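Local coordinates for MHC class I antigen (Anolis carolinensis, PDB 7CPO), which probably presents peptides to T cells as the heavy chain of a reptilian MHC class I molecule, paired with beta2-microglobulin, at residues 3-8 / 172-177; 122-127 / 142-147; 260-265 / 271-276. All coordinates share one frame; numbering follows the deposited sequence.

Contact 1 of 3, residues 3-8 / 172-177; sequences SSHSMR and RYLNYG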
loop_
_atom_site.group_PDB
_atom_site.type_symbol
_atom_site.label_atom_id
_atom_site.label_comp_id
_atom_site.label_asym_id
_atom_site.label_seq_id
_atom_site.Cartn_x
_atom_site.Cartn_y
_atom_site.Cartn_z
ATOM N N SER A 3 -2.384 13.058 -14.102
ATOM C CA SER A 3 -2.521 13.570 -12.736
ATOM C C SER A 3 -3.961 13.446 -12.221
ATOM O O SER A 3 -4.617 14.443 -11.932
ATOM C CB SER A 3 -2.064 15.027 -12.681
ATOM O OG SER A 3 -2.366 15.619 -11.431
ATOM N N SER A 4 -4.439 12.215 -12.083
ATOM C CA SER A 4 -5.812 11.944 -11.707
ATOM C C SER A 4 -5.916 11.694 -10.201
ATOM O O SER A 4 -4.923 11.694 -9.476
ATOM C CB SER A 4 -6.322 10.746 -12.497
ATOM O OG SER A 4 -5.654 9.583 -12.057
ATOM N N HIS A 5 -7.146 11.466 -9.729
ATOM C CA HIS A 5 -7.411 11.092 -8.345
ATOM C C HIS A 5 -8.315 9.869 -8.294
ATOM O O HIS A 5 -9.098 9.601 -9.213
ATOM C CB HIS A 5 -8.072 12.229 -7.558
ATOM C CG HIS A 5 -7.237 13.460 -7.487
ATOM N ND1 HIS A 5 -6.161 13.578 -6.634
ATOM C CD2 HIS A 5 -7.293 14.614 -8.188
ATOM C CE1 HIS A 5 -5.601 14.760 -6.800
ATOM N NE2 HIS A 5 -6.262 15.404 -7.747
ATOM N N SER A 6 -8.238 9.148 -7.185
ATOM C CA SER A 6 -8.951 7.893 -7.078
ATOM C C SER A 6 -9.442 7.682 -5.654
ATOM O O SER A 6 -8.848 8.169 -4.686
ATOM C CB SER A 6 -8.055 6.736 -7.504
ATOM O OG SER A 6 -6.945 6.672 -6.622
ATOM N N MET A 7 -10.541 6.952 -5.544
ATOM C CA MET A 7 -11.001 6.375 -4.288
ATOM C C MET A 7 -10.972 4.859 -4.428
ATOM O O MET A 7 -11.486 4.315 -5.411
ATOM C CB MET A 7 -12.411 6.840 -3.937
ATOM C CG MET A 7 -12.876 6.269 -2.611
ATOM S SD MET A 7 -14.585 6.638 -2.266
ATOM C CE MET A 7 -15.441 5.414 -3.240
ATOM N N ARG A 8 -10.387 4.182 -3.447
ATOM C CA ARG A 8 -10.019 2.781 -3.591
ATOM C C ARG A 8 -10.320 2.050 -2.287
ATOM O O ARG A 8 -9.857 2.485 -1.227
ATOM C CB ARG A 8 -8.520 2.667 -3.942
ATOM C CG ARG A 8 -8.150 2.900 -5.440
ATOM C CD ARG A 8 -6.800 3.610 -5.705
ATOM N NE ARG A 8 -5.715 3.128 -4.852
ATOM C CZ ARG A 8 -5.058 3.896 -3.977
ATOM N NH1 ARG A 8 -5.376 5.182 -3.851
ATOM N NH2 ARG A 8 -4.090 3.388 -3.210
ATOM N N ARG A 172 -16.391 14.754 -3.159
ATOM C CA ARG A 172 -16.615 15.294 -1.822
ATOM C C ARG A 172 -15.367 15.156 -0.973
ATOM O O ARG A 172 -14.978 16.094 -0.271
ATOM C CB ARG A 172 -17.782 14.589 -1.125
ATOM C CG ARG A 172 -19.096 15.267 -1.244
ATOM C CD ARG A 172 -20.210 14.409 -0.656
ATOM N NE ARG A 172 -21.404 14.551 -1.485
ATOM C CZ ARG A 172 -22.034 13.561 -2.109
ATOM N NH1 ARG A 172 -21.622 12.295 -1.998
ATOM N NH2 ARG A 172 -23.101 13.846 -2.841
ATOM N N TYR A 173 -14.734 13.979 -1.016
ATOM C CA TYR A 173 -13.578 13.731 -0.160
ATOM C C TYR A 173 -12.436 14.676 -0.508
ATOM O O TYR A 173 -11.789 15.233 0.385
ATOM C CB TYR A 173 -13.144 12.270 -0.291
ATOM C CG TYR A 173 -14.159 11.268 0.238
ATOM C CD1 TYR A 173 -15.102 11.637 1.194
ATOM C CD2 TYR A 173 -14.178 9.950 -0.222
ATOM C CE1 TYR A 173 -16.038 10.713 1.689
ATOM C CE2 TYR A 173 -15.095 9.027 0.268
ATOM C CZ TYR A 173 -16.025 9.419 1.221
ATOM O OH TYR A 173 -16.936 8.517 1.711
ATOM N N LEU A 174 -12.203 14.900 -1.803
ATOM C CA LEU A 174 -11.088 15.740 -2.220
ATOM C C LEU A 174 -11.224 17.144 -1.665
ATOM O O LEU A 174 -10.238 17.745 -1.236
ATOM C CB LEU A 174 -11.000 15.781 -3.743
ATOM C CG LEU A 174 -10.333 14.575 -4.400
ATOM C CD1 LEU A 174 -10.628 14.599 -5.878
ATOM C CD2 LEU A 174 -8.828 14.610 -4.142
ATOM N N ASN A 175 -12.443 17.682 -1.654
ATOM C CA ASN A 175 -12.649 18.992 -1.059
ATOM C C ASN A 175 -12.466 18.939 0.453
ATOM O O ASN A 175 -11.787 19.791 1.032
ATOM C CB ASN A 175 -14.037 19.523 -1.404
ATOM C CG ASN A 175 -14.365 20.790 -0.628
ATOM O OD1 ASN A 175 -13.720 21.812 -0.821
ATOM N ND2 ASN A 175 -15.344 20.721 0.261
ATOM N N TYR A 176 -13.069 17.935 1.103
ATOM C CA TYR A 176 -12.929 17.758 2.544
ATOM C C TYR A 176 -11.466 17.772 2.955
ATOM O O TYR A 176 -11.078 18.490 3.883
ATOM C CB TYR A 176 -13.560 16.442 2.986
ATOM C CG TYR A 176 -15.053 16.429 2.983
ATOM C CD1 TYR A 176 -15.782 17.604 2.854
ATOM C CD2 TYR A 176 -15.748 15.225 3.103
ATOM C CE1 TYR A 176 -17.169 17.580 2.867
ATOM C CE2 TYR A 176 -17.123 15.192 3.108
ATOM C CZ TYR A 176 -17.829 16.364 2.983
ATOM O OH TYR A 176 -19.205 16.309 2.983
ATOM N N GLY A 177 -10.639 16.982 2.263
ATOM C CA GLY A 177 -9.267 16.767 2.695
ATOM C C GLY A 177 -8.190 17.423 1.857
ATOM O O GLY A 177 -7.039 16.998 1.905
#
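His5 and Leu174 meet with the CD2 methyl of Leu174 laid over one face of the imidazole. Leu174 CD2 sits 4.0 Å from the centroid of the His5 ring and 20° off its normal, shifted toward the rim on the ND1 side, where its distance to His5 ND1 is 3.8 Å; this is a CH-pi contact. The other branch, Leu174 CD1, reaches back toward the root of the histidine and lies 3.9 Å from His5 CB, so the forked end of the leucine spans both ring and stem. Because His5 CG stands anti to its own carbonyl carbon, beside the backbone N, the ring turns a face to Leu174. Its ND1 is hydrogen-bonded to Asp31, which also takes the backbone N of Ser6, and this helps hold the rotation of the imidazole.

Two residues along the strand, Met7 meets Tyr173 differently, at the edge of the ring. Met7 SD stands 3.5 Å from Tyr173 CE2 and 4.8 Å from the ring centroid, 79° off the normal, a Met-aromatic contact with the sulfur close to the ring plane. The methionine runs out extended through chi1 and chi2 and bends only at chi3 (80°), which swings CE away past the sulfur. Tyr173 OH hydrogen-bonds both Tyr62 and the backbone of the bound peptide, while Met7 packs on that same backbone; the pair therefore forms part of the peptide groove floor and wall.

The contact joins strand 5-14, in the middle of the eight-stranded floor between strands 25-30 and 96-105, to the C-terminal end of helix 152-176. Phe35 meets the Tyr173 ring, and Tyr161 and Cys166 of the same long helix touch Met7.

Contact 2 of 3, residues 122-127 / 142-147; sequences RDYISL and QNTKRK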
loop_
_atom_site.group_PDB
_atom_site.type_symbol
_atom_site.label_atom_id
_atom_site.label_comp_id
_atom_site.label_asym_id
_atom_site.label_seq_id
_atom_site.Cartn_x
_atom_site.Cartn_y
_atom_site.Cartn_z
ATOM N N ARG A 122 -4.799 -15.078 -6.860
ATOM C CA ARG A 122 -4.963 -15.158 -8.304
ATOM C C ARG A 122 -6.346 -14.626 -8.647
ATOM O O ARG A 122 -7.294 -14.800 -7.871
ATOM C CB ARG A 122 -4.840 -16.609 -8.787
ATOM C CG ARG A 122 -3.467 -17.219 -8.557
ATOM C CD ARG A 122 -3.399 -18.701 -8.967
ATOM N NE ARG A 122 -4.573 -19.480 -8.561
ATOM C CZ ARG A 122 -4.612 -20.290 -7.499
ATOM N NH1 ARG A 122 -3.538 -20.420 -6.724
ATOM N NH2 ARG A 122 -5.723 -20.969 -7.203
ATOM N N ASP A 123 -6.460 -13.969 -9.803
ATOM C CA ASP A 123 -7.744 -13.432 -10.239
ATOM C C ASP A 123 -8.825 -14.490 -10.174
ATOM O O ASP A 123 -8.610 -15.646 -10.546
ATOM C CB ASP A 123 -7.676 -12.904 -11.671
ATOM C CG ASP A 123 -6.728 -11.755 -11.830
ATOM O OD1 ASP A 123 -6.391 -11.116 -10.819
ATOM O OD2 ASP A 123 -6.370 -11.453 -12.983
ATOM N N TYR A 124 -10.006 -14.084 -9.714
ATOM C CA TYR A 124 -11.145 -14.975 -9.728
ATOM C C TYR A 124 -12.226 -14.502 -10.693
ATOM O O TYR A 124 -12.539 -15.208 -11.660
ATOM C CB TYR A 124 -11.700 -15.154 -8.318
ATOM C CG TYR A 124 -12.908 -16.054 -8.302
ATOM C CD1 TYR A 124 -12.773 -17.427 -8.437
ATOM C CD2 TYR A 124 -14.187 -15.528 -8.182
ATOM C CE1 TYR A 124 -13.882 -18.259 -8.447
ATOM C CE2 TYR A 124 -15.306 -16.356 -8.176
ATOM C CZ TYR A 124 -15.147 -17.716 -8.315
ATOM O OH TYR A 124 -16.249 -18.537 -8.325
ATOM N N ILE A 125 -12.811 -13.326 -10.458
ATOM C CA ILE A 125 -13.837 -12.757 -11.328
ATOM C C ILE A 125 -13.764 -11.239 -11.208
ATOM O O ILE A 125 -13.398 -10.696 -10.159
ATOM C CB ILE A 125 -15.253 -13.305 -10.986
ATOM C CG1 ILE A 125 -16.165 -13.261 -12.215
ATOM C CG2 ILE A 125 -15.894 -12.576 -9.780
ATOM C CD1 ILE A 125 -17.446 -14.060 -12.057
ATOM N N SER A 126 -14.076 -10.546 -12.303
ATOM C CA SER A 126 -14.123 -9.088 -12.280
ATOM C C SER A 126 -15.255 -8.606 -13.171
ATOM O O SER A 126 -15.647 -9.277 -14.125
ATOM C CB SER A 126 -12.793 -8.447 -12.718
ATOM O OG SER A 126 -12.413 -8.842 -14.021
ATOM N N LEU A 127 -15.792 -7.443 -12.845
ATOM C CA LEU A 127 -16.890 -6.884 -13.612
ATOM C C LEU A 127 -16.314 -6.074 -14.757
ATOM O O LEU A 127 -15.408 -5.265 -14.551
ATOM C CB LEU A 127 -17.788 -6.005 -12.737
ATOM C CG LEU A 127 -18.789 -5.120 -13.485
ATOM C CD1 LEU A 127 -19.844 -5.975 -14.204
ATOM C CD2 LEU A 127 -19.458 -4.147 -12.522
ATOM N N GLN A 142 -16.603 -19.931 -13.561
ATOM C CA GLN A 142 -17.737 -19.885 -14.482
ATOM C C GLN A 142 -19.043 -20.187 -13.781
ATOM O O GLN A 142 -20.100 -19.739 -14.241
ATOM C CB GLN A 142 -17.520 -20.834 -15.660
ATOM C CG GLN A 142 -16.581 -20.231 -16.691
ATOM C CD GLN A 142 -16.019 -21.248 -17.642
ATOM O OE1 GLN A 142 -16.604 -22.315 -17.846
ATOM N NE2 GLN A 142 -14.862 -20.935 -18.225
ATOM N N ASN A 143 -18.994 -20.897 -12.654
ATOM C CA ASN A 143 -20.172 -20.993 -11.798
ATOM C C ASN A 143 -20.631 -19.604 -11.357
ATOM O O ASN A 143 -21.807 -19.252 -11.484
ATOM C CB ASN A 143 -19.861 -21.887 -10.591
ATOM C CG ASN A 143 -19.427 -23.305 -10.998
ATOM O OD1 ASN A 143 -20.165 -24.026 -11.677
ATOM N ND2 ASN A 143 -18.216 -23.699 -10.595
ATOM N N THR A 144 -19.703 -18.782 -10.874
ATOM C CA THR A 144 -20.082 -17.443 -10.445
ATOM C C THR A 144 -20.495 -16.576 -11.633
ATOM O O THR A 144 -21.470 -15.818 -11.540
ATOM C CB THR A 144 -18.929 -16.805 -9.672
ATOM O OG1 THR A 144 -18.659 -17.591 -8.502
ATOM C CG2 THR A 144 -19.291 -15.402 -9.253
ATOM N N LYS A 145 -19.792 -16.695 -12.773
ATOM C CA LYS A 145 -20.113 -15.862 -13.938
ATOM C C LYS A 145 -21.563 -16.009 -14.342
ATOM O O LYS A 145 -22.150 -15.141 -14.995
ATOM C CB LYS A 145 -19.208 -16.219 -15.121
ATOM C CG LYS A 145 -19.535 -15.490 -16.431
ATOM C CD LYS A 145 -18.400 -15.702 -17.443
ATOM C CE LYS A 145 -18.743 -15.133 -18.835
ATOM N NZ LYS A 145 -19.277 -13.720 -18.809
ATOM N N ARG A 146 -22.170 -17.065 -13.907
ATOM C CA ARG A 146 -23.496 -17.415 -14.326
ATOM C C ARG A 146 -24.641 -16.694 -13.683
ATOM O O ARG A 146 -25.543 -16.154 -14.333
ATOM C CB ARG A 146 -23.590 -18.857 -14.000
ATOM C CG ARG A 146 -23.628 -19.501 -15.197
ATOM C CD ARG A 146 -22.841 -18.857 -16.309
ATOM N NE ARG A 146 -23.150 -19.894 -17.190
ATOM C CZ ARG A 146 -22.348 -20.902 -17.438
ATOM N NH1 ARG A 146 -22.825 -21.911 -18.185
ATOM N NH2 ARG A 146 -21.110 -20.873 -16.999
ATOM N N LYS A 147 -24.652 -16.869 -12.382
ATOM C CA LYS A 147 -25.571 -16.161 -11.541
ATOM C C LYS A 147 -25.431 -14.673 -11.793
ATOM O O LYS A 147 -26.425 -13.985 -12.056
ATOM C CB LYS A 147 -25.258 -16.601 -10.120
ATOM C CG LYS A 147 -24.934 -18.115 -10.126
ATOM C CD LYS A 147 -25.119 -18.721 -8.777
ATOM C CE LYS A 147 -23.869 -18.559 -7.939
ATOM N NZ LYS A 147 -24.116 -19.099 -6.560
#
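The Tyr124 ring meets Thr144 at its edge: Thr144 OG1 lies in the ring plane beside the hydroxyl end, 2.6 Å from Tyr124 OH and 3.5 Å from Tyr124 CZ. In the hydrogen bond between them the tyrosine is the donor, and Thr144 OG1 is also hydrogen-bonded to the backbone of the bound peptide, so the threonine hydroxyl bridges the phenol and the peptide backbone. An apolar peptide side chain packs on Tyr124, while Leu84 and Tyr87 of helix 62-87 also touch this side chain.

Beside this polar link runs an apolar one. Ile125 points toward the helix, its chain extended from chi1 (-153°) through chi2, and the terminal CD1 lies 3.6 Å from Thr144 CG2. The same methyl reaches the backbone at Lys145 N, also 3.6 Å away, and more loosely Lys145 CB at 4.1 Å. The two branches of Thr144 are thus divided between neighbours, OG1 to the tyrosine and CG2 to the isoleucine. Lys145 itself leads its ammonium away, to a salt bridge with Asp149.

Tyr124 and Ile125 both face Tyr117 of strand 111-119, a classic beta bulge. Segments 122-127 and 142-147 run nearly parallel, 12° apart with axes 8.8 Å from each other at closest approach; they belong to strand 122-128 and helix 141-149, near the sheet's edge strand 133-136, whose Trp134 touches Ile125.

Contact 3 of 3, residues 260-265 / 271-276; sequences KCHVEH and PVDVAW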
loop_
_atom_site.group_PDB
_atom_site.type_symbol
_atom_site.label_atom_id
_atom_site.label_comp_id
_atom_site.label_asym_id
_atom_site.label_seq_id
_atom_site.Cartn_x
_atom_site.Cartn_y
_atom_site.Cartn_z
ATOM N N LYS A 260 26.418 12.581 -9.699
ATOM C CA LYS A 260 25.500 13.416 -8.943
ATOM C C LYS A 260 24.170 12.694 -8.863
ATOM O O LYS A 260 23.790 11.985 -9.801
ATOM C CB LYS A 260 25.303 14.779 -9.610
ATOM C CG LYS A 260 26.479 15.724 -9.441
ATOM C CD LYS A 260 26.317 16.964 -10.295
ATOM C CE LYS A 260 27.653 17.660 -10.443
ATOM N NZ LYS A 260 27.858 18.674 -9.391
ATOM N N CYS A 261 23.468 12.858 -7.753
ATOM C CA CYS A 261 22.141 12.277 -7.615
ATOM C C CYS A 261 21.109 13.298 -8.096
ATOM O O CYS A 261 20.984 14.383 -7.517
ATOM C CB CYS A 261 21.885 11.860 -6.172
ATOM S SG CYS A 261 20.211 11.279 -5.900
ATOM N N HIS A 262 20.383 12.960 -9.159
ATOM C CA HIS A 262 19.438 13.868 -9.798
ATOM C C HIS A 262 18.004 13.519 -9.393
ATOM O O HIS A 262 17.582 12.363 -9.528
ATOM C CB HIS A 262 19.592 13.806 -11.319
ATOM C CG HIS A 262 18.673 14.729 -12.049
ATOM N ND1 HIS A 262 18.996 16.040 -12.308
ATOM C CD2 HIS A 262 17.434 14.537 -12.558
ATOM C CE1 HIS A 262 18.000 16.618 -12.956
ATOM N NE2 HIS A 262 17.038 15.727 -13.119
ATOM N N VAL A 263 17.251 14.521 -8.919
ATOM C CA VAL A 263 15.937 14.312 -8.317
ATOM C C VAL A 263 14.949 15.332 -8.875
ATOM O O VAL A 263 15.207 16.542 -8.840
ATOM C CB VAL A 263 15.998 14.414 -6.777
ATOM C CG1 VAL A 263 14.607 14.217 -6.176
ATOM C CG2 VAL A 263 16.966 13.396 -6.214
ATOM N N GLU A 264 13.812 14.848 -9.378
ATOM C CA GLU A 264 12.735 15.709 -9.863
ATOM C C GLU A 264 11.451 15.373 -9.112
ATOM O O GLU A 264 11.098 14.194 -8.969
ATOM C CB GLU A 264 12.524 15.559 -11.382
ATOM N N HIS A 265 10.750 16.408 -8.650
ATOM C CA HIS A 265 9.574 16.217 -7.814
ATOM C C HIS A 265 8.756 17.499 -7.789
ATOM O O HIS A 265 9.301 18.595 -7.958
ATOM C CB HIS A 265 9.988 15.819 -6.397
ATOM C CG HIS A 265 8.855 15.367 -5.530
ATOM N ND1 HIS A 265 8.133 16.233 -4.735
ATOM C CD2 HIS A 265 8.336 14.136 -5.313
ATOM C CE1 HIS A 265 7.218 15.554 -4.069
ATOM N NE2 HIS A 265 7.321 14.279 -4.400
ATOM N N PRO A 271 14.881 20.958 -10.618
ATOM C CA PRO A 271 15.480 19.695 -10.168
ATOM C C PRO A 271 16.756 19.972 -9.384
ATOM O O PRO A 271 17.405 21.000 -9.571
ATOM C CB PRO A 271 15.764 18.944 -11.479
ATOM C CG PRO A 271 14.910 19.626 -12.524
ATOM C CD PRO A 271 14.839 21.065 -12.085
ATOM N N VAL A 272 17.099 19.061 -8.470
ATOM C CA VAL A 272 18.341 19.157 -7.707
ATOM C C VAL A 272 19.315 18.090 -8.196
ATOM O O VAL A 272 18.917 17.015 -8.663
ATOM C CB VAL A 272 18.125 19.025 -6.182
ATOM C CG1 VAL A 272 17.142 20.068 -5.683
ATOM C CG2 VAL A 272 17.654 17.630 -5.822
ATOM N N ASP A 273 20.608 18.408 -8.093
ATOM C CA ASP A 273 21.697 17.493 -8.426
ATOM C C ASP A 273 22.668 17.509 -7.255
ATOM O O ASP A 273 23.341 18.519 -7.018
ATOM C CB ASP A 273 22.410 17.906 -9.714
ATOM C CG ASP A 273 21.501 17.924 -10.908
ATOM O OD1 ASP A 273 21.502 16.933 -11.668
ATOM O OD2 ASP A 273 20.778 18.929 -11.079
ATOM N N VAL A 274 22.756 16.394 -6.536
ATOM C CA VAL A 274 23.522 16.313 -5.298
ATOM C C VAL A 274 24.692 15.353 -5.492
ATOM O O VAL A 274 24.507 14.212 -5.934
ATOM C CB VAL A 274 22.621 15.889 -4.123
ATOM C CG1 VAL A 274 23.282 16.193 -2.799
ATOM C CG2 VAL A 274 21.301 16.625 -4.208
ATOM N N ALA A 275 25.895 15.824 -5.167
ATOM C CA ALA A 275 27.124 15.037 -5.185
ATOM C C ALA A 275 27.561 14.718 -3.764
ATOM O O ALA A 275 27.033 15.252 -2.786
ATOM C CB ALA A 275 28.244 15.783 -5.914
ATOM N N TRP A 276 28.548 13.842 -3.649
ATOM C CA TRP A 276 29.077 13.516 -2.326
ATOM C C TRP A 276 29.771 14.728 -1.680
ATOM O O TRP A 276 30.384 15.575 -2.344
ATOM C CB TRP A 276 30.039 12.337 -2.397
ATOM C CG TRP A 276 30.645 12.014 -1.080
ATOM C CD1 TRP A 276 30.031 11.415 -0.015
ATOM C CD2 TRP A 276 31.987 12.286 -0.669
ATOM N NE1 TRP A 276 30.913 11.287 1.031
ATOM C CE2 TRP A 276 32.122 11.816 0.657
ATOM C CE3 TRP A 276 33.091 12.885 -1.291
ATOM C CZ2 TRP A 276 33.317 11.921 1.369
ATOM C CZ3 TRP A 276 34.275 12.993 -0.581
ATOM C CH2 TRP A 276 34.378 12.509 0.733
ATOM O OXT TRP A 276 29.710 14.898 -0.454
#
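Cys261 and Val274 form one hydrogen-bonded pair of this antiparallel hairpin, with Val274 N giving a bond of 2.9 Å to Cys261 O and Cys261 N returning one to Val274 O that is modelled very short. Val263 and Val272 form the second such pair: Val263 N lies 3.0 Å from Val272 O, and Val272 N reaches Val263 O at 3.2 Å. Between them, His262 and Asp273 make up the non-hydrogen-bonded pair, where CA-H...O contacts join Asp273 CA to Cys261 O and His262 CA to Val272 O.

The polar side-chain link is made by that central pair. His262 ND1 donates to Asp273 OD1 at 2.7 Å, with an N-H...O angle of 167°. The oxygen lies in the imidazole plane, but the donor stands 42° out of the carboxylate plane, and the two flat groups are turned 49° apart. With CG placed anti to the backbone N, the ring runs alongside the aspartate, pointing the same way. The bond probably favours the charged carboxylate.

Apolar packing fills in beside it. Pro271 CB comes obliquely to the same imidazole, 3.5 Å from His262 CE1. At the other end, Lys260 CG meets Ala275 CB at 3.9 Å, while its CD passes Asp273 CB. On the reverse face, shared by Cys261, Val263, Val272 and Val274, Val263 CB touches Val272 CG2 at 3.7 Å.

That face looks into the core of the immunoglobulin C1-set sandwich, where Cys261 is disulfide-bonded to Cys205 of strand 201-210 in the opposing sheet, and Val189 of strand 188-193 touches both Val263 and Val274. Strand 272-274 lies at one edge of its sheet within this chain; strand 216-221 flanks strand 259-264 on its other side.

Overall arrangement
Contacts 1 and 2 belong to the same peptide-binding platform, their centres 29 Å apart and their nearest atoms about 14 Å. Each sets a helix against the eight-stranded sheet, and helices 141-149 and 152-176 follow one another in the chain; both contacts also reach the bound peptide, so they mark two separate points of one groove. Along the chain, contact 2 falls within the span bridged by contact 1. Contact 3 comes later, in the immunoglobulin domain, and touches no other protein chain of the assembly. Its centre is 31 Å from that of contact 1 and 48 Å from that of contact 2, which lies across the chain's centre from it.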